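Local coordinates for 190aa long hypothetical protein (Pyrococcus horikoshii, PDB 2DDZ) that is of unknown function but belongs to a family probably related to class II aminoacyl-tRNA synthetases and assembles as a hexamer, at residues Y16-R22 with I132-I136; E62-D67 with K141-P146; L138-T142 with A151-E155. One frame throughout, in Å; residues are numbered along the deposited sequence.

Interaction 1. Residues Y16-R22 with I132-I136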
ATOM      1  N   TYR E  16     -21.621   8.515 -23.626  1.00 47.54           N
ATOM      2  CA  TYR E  16     -20.594   8.766 -22.622  1.00 38.23           C
ATOM      3  C   TYR E  16     -20.502  10.259 -22.307  1.00 38.71           C
ATOM      4  O   TYR E  16     -20.099  11.054 -23.154  1.00 42.66           O
ATOM      5  CB  TYR E  16     -19.241   8.268 -23.136  1.00 35.23           C
ATOM      6  CG  TYR E  16     -18.102   8.460 -22.162  1.00 46.16           C
ATOM      7  CD1 TYR E  16     -18.064   7.756 -20.960  1.00 40.01           C
ATOM      8  CD2 TYR E  16     -17.063   9.352 -22.441  1.00 44.44           C
ATOM      9  CE1 TYR E  16     -17.020   7.938 -20.056  1.00 49.44           C
ATOM     10  CE2 TYR E  16     -16.017   9.542 -21.549  1.00 41.78           C
ATOM     11  CZ  TYR E  16     -16.003   8.832 -20.358  1.00 45.66           C
ATOM     12  OH  TYR E  16     -14.988   9.015 -19.459  1.00 47.26           O
ATOM     13  N   ASP E  17     -20.886  10.644 -21.097  1.00 32.63           N
ATOM     14  CA  ASP E  17     -20.797  12.045 -20.706  1.00 38.78           C
ATOM     15  C   ASP E  17     -19.714  12.182 -19.627  1.00 44.23           C
ATOM     16  O   ASP E  17     -19.623  13.205 -18.931  1.00 36.14           O
ATOM     17  CB  ASP E  17     -22.155  12.549 -20.199  1.00 35.59           C
ATOM     18  CG  ASP E  17     -22.575  11.915 -18.887  1.00 44.04           C
ATOM     19  OD1 ASP E  17     -22.311  10.713 -18.678  1.00 51.99           O
ATOM     20  OD2 ASP E  17     -23.193  12.623 -18.066  1.00 47.99           O
ATOM     21  N   GLY E  18     -18.889  11.138 -19.526  1.00 38.39           N
ATOM     22  CA  GLY E  18     -17.802  11.097 -18.565  1.00 31.85           C
ATOM     23  C   GLY E  18     -18.114  10.423 -17.236  1.00 32.77           C
ATOM     24  O   GLY E  18     -17.201   9.923 -16.571  1.00 38.36           O
ATOM     25  N   SER E  19     -19.387  10.390 -16.843  1.00 36.37           N
ATOM     26  CA  SER E  19     -19.764   9.803 -15.555  1.00 34.11           C
ATOM     27  C   SER E  19     -19.577   8.292 -15.443  1.00 36.19           C
ATOM     28  O   SER E  19     -19.687   7.732 -14.354  1.00 33.38           O
ATOM     29  CB  SER E  19     -21.214  10.176 -15.189  1.00 31.91           C
ATOM     30  OG  SER E  19     -22.151   9.576 -16.070  1.00 46.28           O
ATOM     31  N   ALA E  20     -19.287   7.626 -16.553  1.00 36.69           N
ATOM     32  CA  ALA E  20     -19.076   6.185 -16.503  1.00 37.79           C
ATOM     33  C   ALA E  20     -17.694   5.869 -15.927  1.00 32.88           C
ATOM     34  O   ALA E  20     -17.386   4.719 -15.626  1.00 36.22           O
ATOM     35  CB  ALA E  20     -19.225   5.583 -17.893  1.00 34.79           C
ATOM     36  N   ILE E  21     -16.875   6.905 -15.761  1.00 34.86           N
ATOM     37  CA  ILE E  21     -15.527   6.759 -15.213  1.00 34.69           C
ATOM     38  C   ILE E  21     -15.564   6.514 -13.711  1.00 35.56           C
ATOM     39  O   ILE E  21     -14.585   6.052 -13.131  1.00 36.26           O
ATOM     40  CB  ILE E  21     -14.675   8.025 -15.465  1.00 30.44           C
ATOM     41  CG1 ILE E  21     -13.193   7.669 -15.373  1.00 26.97           C
ATOM     42  CG2 ILE E  21     -15.043   9.119 -14.455  1.00 30.39           C
ATOM     43  CD1 ILE E  21     -12.737   6.730 -16.468  1.00 27.43           C
ATOM     44  N   ARG E  22     -16.701   6.825 -13.081  1.00 33.54           N
ATOM     45  CA  ARG E  22     -16.859   6.628 -11.627  1.00 33.12           C
ATOM     46  C   ARG E  22     -16.778   5.174 -11.165  1.00 37.12           C
ATOM     47  O   ARG E  22     -17.084   4.236 -11.911  1.00 38.20           O
ATOM     48  CB  ARG E  22     -18.192   7.217 -11.096  1.00 26.12           C
ATOM     49  CG  ARG E  22     -18.307   8.731 -11.358  1.00 41.56           C
ATOM     50  CD  ARG E  22     -19.253   9.357 -10.411  1.00 54.16           C
ATOM     51  NE  ARG E  22     -19.676  10.688 -10.720  1.00 64.20           N
ATOM     52  CZ  ARG E  22     -20.385  11.392  -9.838  1.00 79.33           C
ATOM     53  NH1 ARG E  22     -20.716  12.625 -10.137  1.00 77.12           N
ATOM     54  NH2 ARG E  22     -20.771  10.847  -8.677  1.00 83.52           N
ATOM     55  N   ILE E 132      -9.225   1.068  -9.875  1.00 22.97           N
ATOM     56  CA  ILE E 132      -8.581   1.689 -11.024  1.00 22.90           C
ATOM     57  C   ILE E 132      -9.687   1.824 -12.066  1.00 33.55           C
ATOM     58  O   ILE E 132     -10.451   0.879 -12.289  1.00 31.98           O
ATOM     59  CB  ILE E 132      -7.471   0.797 -11.624  1.00 31.14           C
ATOM     60  CG1 ILE E 132      -6.193   0.885 -10.784  1.00 35.11           C
ATOM     61  CG2 ILE E 132      -7.194   1.207 -13.054  1.00 33.07           C
ATOM     62  CD1 ILE E 132      -6.359   0.355  -9.387  1.00 67.57           C
ATOM     63  N   LYS E 133      -9.768   2.993 -12.695  1.00 31.62           N
ATOM     64  CA  LYS E 133     -10.778   3.266 -13.703  1.00 26.48           C
ATOM     65  C   LYS E 133     -10.165   3.809 -14.974  1.00 29.59           C
ATOM     66  O   LYS E 133      -9.474   4.827 -14.950  1.00 34.59           O
ATOM     67  CB  LYS E 133     -11.806   4.269 -13.171  1.00 28.40           C
ATOM     68  CG  LYS E 133     -12.818   3.645 -12.246  1.00 28.79           C
ATOM     69  CD  LYS E 133     -13.552   2.513 -12.957  1.00 39.43           C
ATOM     70  CE  LYS E 133     -14.363   3.002 -14.174  1.00 35.02           C
ATOM     71  NZ  LYS E 133     -15.810   3.241 -13.867  1.00 34.79           N
ATOM     72  N   ILE E 134     -10.447   3.137 -16.087  1.00 28.88           N
ATOM     73  CA  ILE E 134      -9.918   3.520 -17.395  1.00 27.48           C
ATOM     74  C   ILE E 134     -10.976   3.692 -18.485  1.00 27.25           C
ATOM     75  O   ILE E 134     -11.905   2.901 -18.587  1.00 29.60           O
ATOM     76  CB  ILE E 134      -8.926   2.446 -17.940  1.00 33.96           C
ATOM     77  CG1 ILE E 134      -7.767   2.225 -16.971  1.00 33.09           C
ATOM     78  CG2 ILE E 134      -8.416   2.855 -19.308  1.00 29.51           C
ATOM     79  CD1 ILE E 134      -7.375   3.455 -16.222  1.00 60.88           C
ATOM     80  N   HIS E 135     -10.829   4.721 -19.307  1.00 25.31           N
ATOM     81  CA  HIS E 135     -11.738   4.904 -20.428  1.00 29.02           C
ATOM     82  C   HIS E 135     -10.962   4.991 -21.731  1.00 30.16           C
ATOM     83  O   HIS E 135      -9.910   5.614 -21.797  1.00 37.93           O
ATOM     84  CB  HIS E 135     -12.596   6.173 -20.313  1.00 35.73           C
ATOM     85  CG  HIS E 135     -13.388   6.470 -21.558  1.00 36.32           C
ATOM     86  ND1 HIS E 135     -12.966   7.365 -22.517  1.00 35.52           N
ATOM     87  CD2 HIS E 135     -14.541   5.933 -22.030  1.00 32.05           C
ATOM     88  CE1 HIS E 135     -13.821   7.366 -23.526  1.00 34.91           C
ATOM     89  NE2 HIS E 135     -14.785   6.507 -23.256  1.00 35.70           N
ATOM     90  N   ILE E 136     -11.476   4.340 -22.764  1.00 34.04           N
ATOM     91  CA  ILE E 136     -10.863   4.415 -24.081  1.00 35.76           C
ATOM     92  C   ILE E 136     -12.020   4.692 -25.015  1.00 36.00           C
ATOM     93  O   ILE E 136     -13.091   4.110 -24.864  1.00 33.87           O
ATOM     94  CB  ILE E 136     -10.202   3.105 -24.549  1.00 34.71           C
ATOM     95  CG1 ILE E 136      -8.988   2.761 -23.686  1.00 35.56           C
ATOM     96  CG2 ILE E 136      -9.795   3.244 -26.012  1.00 25.47           C
ATOM     97  CD1 ILE E 136      -9.368   2.183 -22.354  1.00 69.92           C
TER
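Y16 opens the contact by laying its ring on that of H135 in strand 131-139. The two planes are 1° from parallel and the centroids 3.9 Å apart, an offset stack in which NE2 of H135 sits over the centre of the phenol ring. At the polar ends, NE2 of H135 bonds ND1 of H70, and OH of Y16 bonds a glycerol, probably from the crystallisation liquor. CG of Y16 stands anti to the backbone N (chi1 -179°), which carries the ring across to the strand, while the chain doubles back so that the backbone N of G18 lies over the opposite face of the same ring. The tyrosine is thus held flat between an imidazole and a peptide, with CB of A20 at its edge. D17 and S19 brace the turn from within: OG of S19 bonds OD1 of D17 at 2.8 Å, and D17 also forms a salt bridge to K47. From S19 to I21 the loop winds into a short 3-10 segment, whose carbonyl end receives K133. The lysine bends at chi2, chi3 and chi4, curling its methylenes round the I21 carbonyl. NZ of K133 reaches O of A20 at 2.8 Å; its bond to O of I21 is weak at 3.2 Å. The CD1 methyl of I21 rests on CB of H135, 3.9 Å away, and I21 also packs on V189 of a second subunit. Last, O of R22 takes NZ of K133 at 2.5 Å, from above the carbonyl plane. The chemistry implies a buried ammonium probably stabilised by carbonyl dipoles: converging main-chain oxygens would favour a charged K133, and its bonds probably hold the end of the 3-10 turn against the sheet.

Interaction 2. Residues E62-D67 with K141-P146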
ATOM      1  N   GLU E  62     -13.012  20.680 -25.477  1.00 55.07           N
ATOM      2  CA  GLU E  62     -14.337  20.087 -25.588  1.00 52.29           C
ATOM      3  C   GLU E  62     -14.035  18.653 -25.929  1.00 35.25           C
ATOM      4  O   GLU E  62     -13.212  18.394 -26.802  1.00 46.83           O
ATOM      5  CB  GLU E  62     -15.143  20.656 -26.757  1.00 54.31           C
ATOM      6  CG  GLU E  62     -15.494  22.121 -26.698  1.00 74.99           C
ATOM      7  CD  GLU E  62     -16.366  22.527 -27.873  1.00 85.23           C
ATOM      8  OE1 GLU E  62     -17.552  22.128 -27.904  1.00 83.41           O
ATOM      9  OE2 GLU E  62     -15.857  23.228 -28.772  1.00 90.81           O
ATOM     10  N   ILE E  63     -14.670  17.719 -25.243  1.00 38.14           N
ATOM     11  CA  ILE E  63     -14.464  16.316 -25.562  1.00 41.70           C
ATOM     12  C   ILE E  63     -15.801  15.868 -26.152  1.00 44.25           C
ATOM     13  O   ILE E  63     -16.711  15.465 -25.422  1.00 40.72           O
ATOM     14  CB  ILE E  63     -14.126  15.481 -24.303  1.00 42.75           C
ATOM     15  CG1 ILE E  63     -12.995  16.142 -23.517  1.00 52.87           C
ATOM     16  CG2 ILE E  63     -13.642  14.103 -24.715  1.00 36.31           C
ATOM     17  CD1 ILE E  63     -11.693  16.244 -24.294  1.00 50.89           C
ATOM     18  N   LYS E  64     -15.923  15.964 -27.475  1.00 48.25           N
ATOM     19  CA  LYS E  64     -17.159  15.595 -28.161  1.00 52.12           C
ATOM     20  C   LYS E  64     -17.003  14.730 -29.409  1.00 49.18           C
ATOM     21  O   LYS E  64     -15.947  14.688 -30.046  1.00 53.29           O
ATOM     22  CB  LYS E  64     -17.941  16.848 -28.558  1.00 60.02           C
ATOM     23  CG  LYS E  64     -18.518  17.649 -27.411  1.00 74.97           C
ATOM     24  CD  LYS E  64     -19.282  18.852 -27.956  1.00 83.41           C
ATOM     25  CE  LYS E  64     -19.890  19.691 -26.845  1.00 88.06           C
ATOM     26  NZ  LYS E  64     -20.652  20.850 -27.393  1.00 92.61           N
ATOM     27  N   GLY E  65     -18.096  14.057 -29.751  1.00 44.66           N
ATOM     28  CA  GLY E  65     -18.152  13.196 -30.916  1.00 41.03           C
ATOM     29  C   GLY E  65     -19.586  12.732 -30.978  1.00 47.87           C
ATOM     30  O   GLY E  65     -20.258  12.699 -29.942  1.00 49.38           O
ATOM     31  N   ASP E  66     -20.082  12.396 -32.163  1.00 42.69           N
ATOM     32  CA  ASP E  66     -21.462  11.933 -32.261  1.00 49.61           C
ATOM     33  C   ASP E  66     -21.550  10.416 -32.269  1.00 43.21           C
ATOM     34  O   ASP E  66     -22.594   9.849 -31.958  1.00 50.53           O
ATOM     35  CB  ASP E  66     -22.143  12.497 -33.516  1.00 57.67           C
ATOM     36  CG  ASP E  66     -22.387  14.001 -33.430  1.00 68.93           C
ATOM     37  OD1 ASP E  66     -22.935  14.473 -32.403  1.00 61.28           O
ATOM     38  OD2 ASP E  66     -22.036  14.711 -34.396  1.00 70.87           O
ATOM     39  N   ASP E  67     -20.449   9.759 -32.616  1.00 37.75           N
ATOM     40  CA  ASP E  67     -20.435   8.308 -32.682  1.00 40.06           C
ATOM     41  C   ASP E  67     -19.060   7.760 -32.304  1.00 41.32           C
ATOM     42  O   ASP E  67     -18.087   7.924 -33.045  1.00 33.13           O
ATOM     43  CB  ASP E  67     -20.818   7.875 -34.093  1.00 40.70           C
ATOM     44  CG  ASP E  67     -21.204   6.426 -34.165  1.00 50.89           C
ATOM     45  OD1 ASP E  67     -21.886   5.953 -33.227  1.00 56.90           O
ATOM     46  OD2 ASP E  67     -20.844   5.767 -35.163  1.00 55.76           O
ATOM     47  N   LYS E 141     -17.069   7.803 -36.445  1.00 46.20           N
ATOM     48  CA  LYS E 141     -17.126   8.852 -37.450  1.00 47.09           C
ATOM     49  C   LYS E 141     -16.368  10.050 -36.843  1.00 54.39           C
ATOM     50  O   LYS E 141     -16.054  10.053 -35.638  1.00 42.47           O
ATOM     51  CB  LYS E 141     -18.573   9.306 -37.717  1.00 54.73           C
ATOM     52  CG  LYS E 141     -19.598   8.203 -37.970  1.00 57.31           C
ATOM     53  CD  LYS E 141     -21.032   8.776 -38.027  1.00 59.74           C
ATOM     54  CE  LYS E 141     -22.103   7.681 -37.967  1.00 49.54           C
ATOM     55  NZ  LYS E 141     -21.901   6.635 -39.008  1.00 60.38           N
ATOM     56  N   THR E 142     -16.068  11.064 -37.653  1.00 48.65           N
ATOM     57  CA  THR E 142     -15.386  12.242 -37.129  1.00 56.63           C
ATOM     58  C   THR E 142     -16.385  13.392 -37.108  1.00 54.82           C
ATOM     59  O   THR E 142     -16.009  14.560 -37.045  1.00 61.67           O
ATOM     60  CB  THR E 142     -14.180  12.625 -37.998  1.00 61.41           C
ATOM     61  OG1 THR E 142     -14.635  13.025 -39.300  1.00 65.12           O
ATOM     62  CG2 THR E 142     -13.210  11.444 -38.126  1.00 55.56           C
ATOM     63  N   VAL E 143     -17.664  13.039 -37.169  1.00 49.15           N
ATOM     64  CA  VAL E 143     -18.734  14.035 -37.122  1.00 49.55           C
ATOM     65  C   VAL E 143     -18.935  14.416 -35.656  1.00 46.39           C
ATOM     66  O   VAL E 143     -18.780  13.581 -34.765  1.00 55.90           O
ATOM     67  CB  VAL E 143     -20.086  13.467 -37.688  1.00 56.59           C
ATOM     68  CG1 VAL E 143     -21.236  14.436 -37.396  1.00 56.16           C
ATOM     69  CG2 VAL E 143     -19.982  13.251 -39.199  1.00 47.48           C
ATOM     70  N   GLY E 144     -19.278  15.674 -35.413  1.00 52.01           N
ATOM     71  CA  GLY E 144     -19.498  16.128 -34.049  1.00 53.68           C
ATOM     72  C   GLY E 144     -18.217  16.396 -33.274  1.00 55.42           C
ATOM     73  O   GLY E 144     -18.251  16.980 -32.188  1.00 46.31           O
ATOM     74  N   VAL E 145     -17.088  15.961 -33.826  1.00 47.67           N
ATOM     75  CA  VAL E 145     -15.804  16.164 -33.175  1.00 53.96           C
ATOM     76  C   VAL E 145     -15.397  17.623 -33.306  1.00 60.80           C
ATOM     77  O   VAL E 145     -15.458  18.200 -34.390  1.00 55.19           O
ATOM     78  CB  VAL E 145     -14.704  15.292 -33.808  1.00 54.06           C
ATOM     79  CG1 VAL E 145     -13.359  15.572 -33.133  1.00 56.28           C
ATOM     80  CG2 VAL E 145     -15.070  13.828 -33.675  1.00 50.11           C
ATOM     81  N   PRO E 146     -14.971  18.242 -32.195  1.00 70.51           N
ATOM     82  CA  PRO E 146     -14.561  19.648 -32.237  1.00 72.98           C
ATOM     83  C   PRO E 146     -13.383  19.875 -33.178  1.00 75.07           C
ATOM     84  O   PRO E 146     -12.414  19.108 -33.189  1.00 71.62           O
ATOM     85  CB  PRO E 146     -14.220  19.946 -30.781  1.00 73.50           C
ATOM     86  CG  PRO E 146     -13.735  18.621 -30.276  1.00 77.71           C
ATOM     87  CD  PRO E 146     -14.748  17.668 -30.857  1.00 72.16           C
TER
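P146 sets its ring against the backbone of E62-K64 at the close-fitting end of this contact, with CD 3.3 Å from O of K64 and CG close to O of E62. The same K64 carbonyl receives the CA-H of V145, a nearly straight CA-H...O contact (162° at the hydrogen), and the CG2 methyl of V145 lies beside it. G65 and V145 bring their backbones within 4.4 Å, CA to CA. One conventional hydrogen bond joins the segments, from N of D66 to O of V143 at 3.1 Å, its donor tilted from the carbonyl plane. CG of D66 stands anti to the carbonyl carbon (chi1 -69°), which brings OD2 to 2.9 Å from CA of G144; a side chain on G144 would collide with that oxygen, and its positive phi (78°) also suits glycine.

The solvent side is looser. The K64 chain is extended and leads away, its NZ meeting OE1 of E62 in a long, weak salt bridge, while the E62 side chain and the P146 ring pass each other in opposite directions, CB to CB 4.2 Å. A second margin, loose but covered, has K141 running across D67, CD to CB 4.0 Å; K141 pairs instead with E155, and D67 with R41, less certainly in detail. Between the segments the chemistry is therefore mostly carbonyl against C-H, with a single N-H...O bond; it implies that the 141-146 loop is held on the edge by shape as much as by polar pairing.

Interaction 3. Residues L138-T142 with A151-E155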
ATOM      1  N   LEU E 138     -12.935   5.337 -29.265  1.00 39.09           N
ATOM      2  CA  LEU E 138     -12.457   5.327 -30.642  1.00 40.42           C
ATOM      3  C   LEU E 138     -13.544   5.932 -31.512  1.00 39.47           C
ATOM      4  O   LEU E 138     -14.693   5.484 -31.472  1.00 36.09           O
ATOM      5  CB  LEU E 138     -12.159   3.901 -31.114  1.00 27.98           C
ATOM      6  CG  LEU E 138     -11.156   3.057 -30.317  1.00 36.13           C
ATOM      7  CD1 LEU E 138     -10.981   1.722 -31.022  1.00 40.32           C
ATOM      8  CD2 LEU E 138      -9.806   3.779 -30.202  1.00 26.75           C
ATOM      9  N   ASN E 139     -13.185   6.957 -32.283  1.00 45.75           N
ATOM     10  CA  ASN E 139     -14.144   7.606 -33.180  1.00 45.48           C
ATOM     11  C   ASN E 139     -14.655   6.588 -34.202  1.00 45.90           C
ATOM     12  O   ASN E 139     -13.865   5.844 -34.789  1.00 40.75           O
ATOM     13  CB  ASN E 139     -13.492   8.751 -33.971  1.00 36.93           C
ATOM     14  CG  ASN E 139     -13.000   9.892 -33.095  1.00 42.96           C
ATOM     15  OD1 ASN E 139     -13.756  10.474 -32.324  1.00 42.73           O
ATOM     16  ND2 ASN E 139     -11.720  10.229 -33.233  1.00 40.09           N
ATOM     17  N   VAL E 140     -15.972   6.540 -34.388  1.00 48.96           N
ATOM     18  CA  VAL E 140     -16.560   5.670 -35.404  1.00 44.91           C
ATOM     19  C   VAL E 140     -16.559   6.586 -36.647  1.00 50.03           C
ATOM     20  O   VAL E 140     -16.092   6.202 -37.723  1.00 48.20           O
ATOM     21  CB  VAL E 140     -18.002   5.269 -35.055  1.00 48.45           C
ATOM     22  CG1 VAL E 140     -18.626   4.508 -36.223  1.00 39.11           C
ATOM     23  CG2 VAL E 140     -18.007   4.396 -33.803  1.00 40.92           C
ATOM     24  N   LYS E 141     -17.069   7.803 -36.445  1.00 46.20           N
ATOM     25  CA  LYS E 141     -17.126   8.852 -37.450  1.00 47.09           C
ATOM     26  C   LYS E 141     -16.368  10.050 -36.843  1.00 54.39           C
ATOM     27  O   LYS E 141     -16.054  10.053 -35.638  1.00 42.47           O
ATOM     28  CB  LYS E 141     -18.573   9.306 -37.717  1.00 54.73           C
ATOM     29  CG  LYS E 141     -19.598   8.203 -37.970  1.00 57.31           C
ATOM     30  CD  LYS E 141     -21.032   8.776 -38.027  1.00 59.74           C
ATOM     31  CE  LYS E 141     -22.103   7.681 -37.967  1.00 49.54           C
ATOM     32  NZ  LYS E 141     -21.901   6.635 -39.008  1.00 60.38           N
ATOM     33  N   THR E 142     -16.068  11.064 -37.653  1.00 48.65           N
ATOM     34  CA  THR E 142     -15.386  12.242 -37.129  1.00 56.63           C
ATOM     35  C   THR E 142     -16.385  13.392 -37.108  1.00 54.82           C
ATOM     36  O   THR E 142     -16.009  14.560 -37.045  1.00 61.67           O
ATOM     37  CB  THR E 142     -14.180  12.625 -37.998  1.00 61.41           C
ATOM     38  OG1 THR E 142     -14.635  13.025 -39.300  1.00 65.12           O
ATOM     39  CG2 THR E 142     -13.210  11.444 -38.126  1.00 55.56           C
ATOM     40  N   ALA E 151      -8.920  14.498 -36.901  1.00 55.27           N
ATOM     41  CA  ALA E 151      -9.392  13.202 -36.407  1.00 50.08           C
ATOM     42  C   ALA E 151      -9.762  12.231 -37.517  1.00 51.15           C
ATOM     43  O   ALA E 151     -10.113  12.634 -38.627  1.00 53.55           O
ATOM     44  CB  ALA E 151     -10.579  13.397 -35.472  1.00 47.79           C
ATOM     45  N   ILE E 152      -9.696  10.946 -37.191  1.00 51.48           N
ATOM     46  CA  ILE E 152     -10.019   9.898 -38.140  1.00 48.46           C
ATOM     47  C   ILE E 152     -10.914   8.891 -37.406  1.00 50.88           C
ATOM     48  O   ILE E 152     -10.746   8.676 -36.203  1.00 48.92           O
ATOM     49  CB  ILE E 152      -8.697   9.252 -38.671  1.00 49.52           C
ATOM     50  CG1 ILE E 152      -8.967   8.382 -39.898  1.00 36.77           C
ATOM     51  CG2 ILE E 152      -8.033   8.422 -37.584  1.00 35.70           C
ATOM     52  CD1 ILE E 152      -9.648   7.098 -39.559  1.00 64.73           C
ATOM     53  N   GLY E 153     -11.881   8.314 -38.122  1.00 51.82           N
ATOM     54  CA  GLY E 153     -12.801   7.353 -37.526  1.00 46.79           C
ATOM     55  C   GLY E 153     -12.634   5.937 -38.062  1.00 54.98           C
ATOM     56  O   GLY E 153     -11.892   5.716 -39.019  1.00 53.65           O
ATOM     57  N   LEU E 154     -13.326   4.971 -37.458  1.00 50.18           N
ATOM     58  CA  LEU E 154     -13.221   3.582 -37.886  1.00 51.65           C
ATOM     59  C   LEU E 154     -13.813   3.361 -39.277  1.00 53.49           C
ATOM     60  O   LEU E 154     -13.297   2.566 -40.063  1.00 49.70           O
ATOM     61  CB  LEU E 154     -13.905   2.659 -36.869  1.00 44.98           C
ATOM     62  CG  LEU E 154     -13.243   2.496 -35.494  1.00 47.45           C
ATOM     63  CD1 LEU E 154     -14.170   1.693 -34.602  1.00 44.28           C
ATOM     64  CD2 LEU E 154     -11.893   1.805 -35.631  1.00 39.32           C
ATOM     65  N   GLU E 155     -14.897   4.065 -39.582  1.00 45.40           N
ATOM     66  CA  GLU E 155     -15.532   3.936 -40.892  1.00 57.50           C
ATOM     67  C   GLU E 155     -14.560   4.260 -42.025  1.00 53.61           C
ATOM     68  O   GLU E 155     -14.355   3.440 -42.913  1.00 50.92           O
ATOM     69  CB  GLU E 155     -16.768   4.838 -40.957  1.00 54.43           C
ATOM     70  CG  GLU E 155     -18.004   4.184 -40.351  1.00 65.60           C
ATOM     71  CD  GLU E 155     -19.169   5.133 -40.251  1.00 69.45           C
ATOM     72  OE1 GLU E 155     -19.189   6.105 -41.039  1.00 76.66           O
ATOM     73  OE2 GLU E 155     -20.059   4.898 -39.397  1.00 60.69           O
TER
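N139, the last residue of strand 131-139, and V140 just past it offer their carbonyls in succession to the returning loop 151-155, an irregular backbone pairing at the margin of the mixed sheet. N of L154 bonds O of N139 at 2.9 Å, and N of E155 bonds O of V140 at 3.1 Å, almost straight (172°) and in the carbonyl plane. G153, just before L154, brings its CA to 3.3 Å from O of N139 and 3.5 Å from O of V140, where a CB would clash with the latter. The side chains follow this line. ND2 of N139 makes a weak bond back to O of I152. CG2 of T142, anti to the carbonyl carbon with OG1 turned aside (chi1 65°), presses on the A151-G153 backbone, 3.4 Å from O of A151, whose carbonyl also takes a bond from R118. On the outer side E155, its chain extended, passes obliquely over V140 to meet K141. With a methionine in place of K141, the E155 carboxylate would probably lose its ammonium mate and be left freer to swing away from V140. CG1 of V140 lies 3.5 Å from OE2 of E155, and that same oxygen directs its syn lone pair at NZ of K141, 2.6 Å away.

Interactions 1 and 3 use successive parts of one strand, 131-139, with centres about 19 Å apart. The first lies deep, its centre about 9 Å from the chain centre, and brings buried rings and a buried lysine against a loop; a second subunit reaches its margin. Interaction 3 is only partly buried, and interaction 2 lies at the surface; no other chain of the assembly touches either. These two share K141 and T142 and are neighbours, centres about 9 Å apart: O of D67 probably takes a hydrogen bond from N of V140, at 2.9 Å, and V145 packs on N139 and A151. Inside, ring stacking and a lysine on carbonyls do the work; further out, backbone N-H...O and C-H...O contacts and a salt bridge.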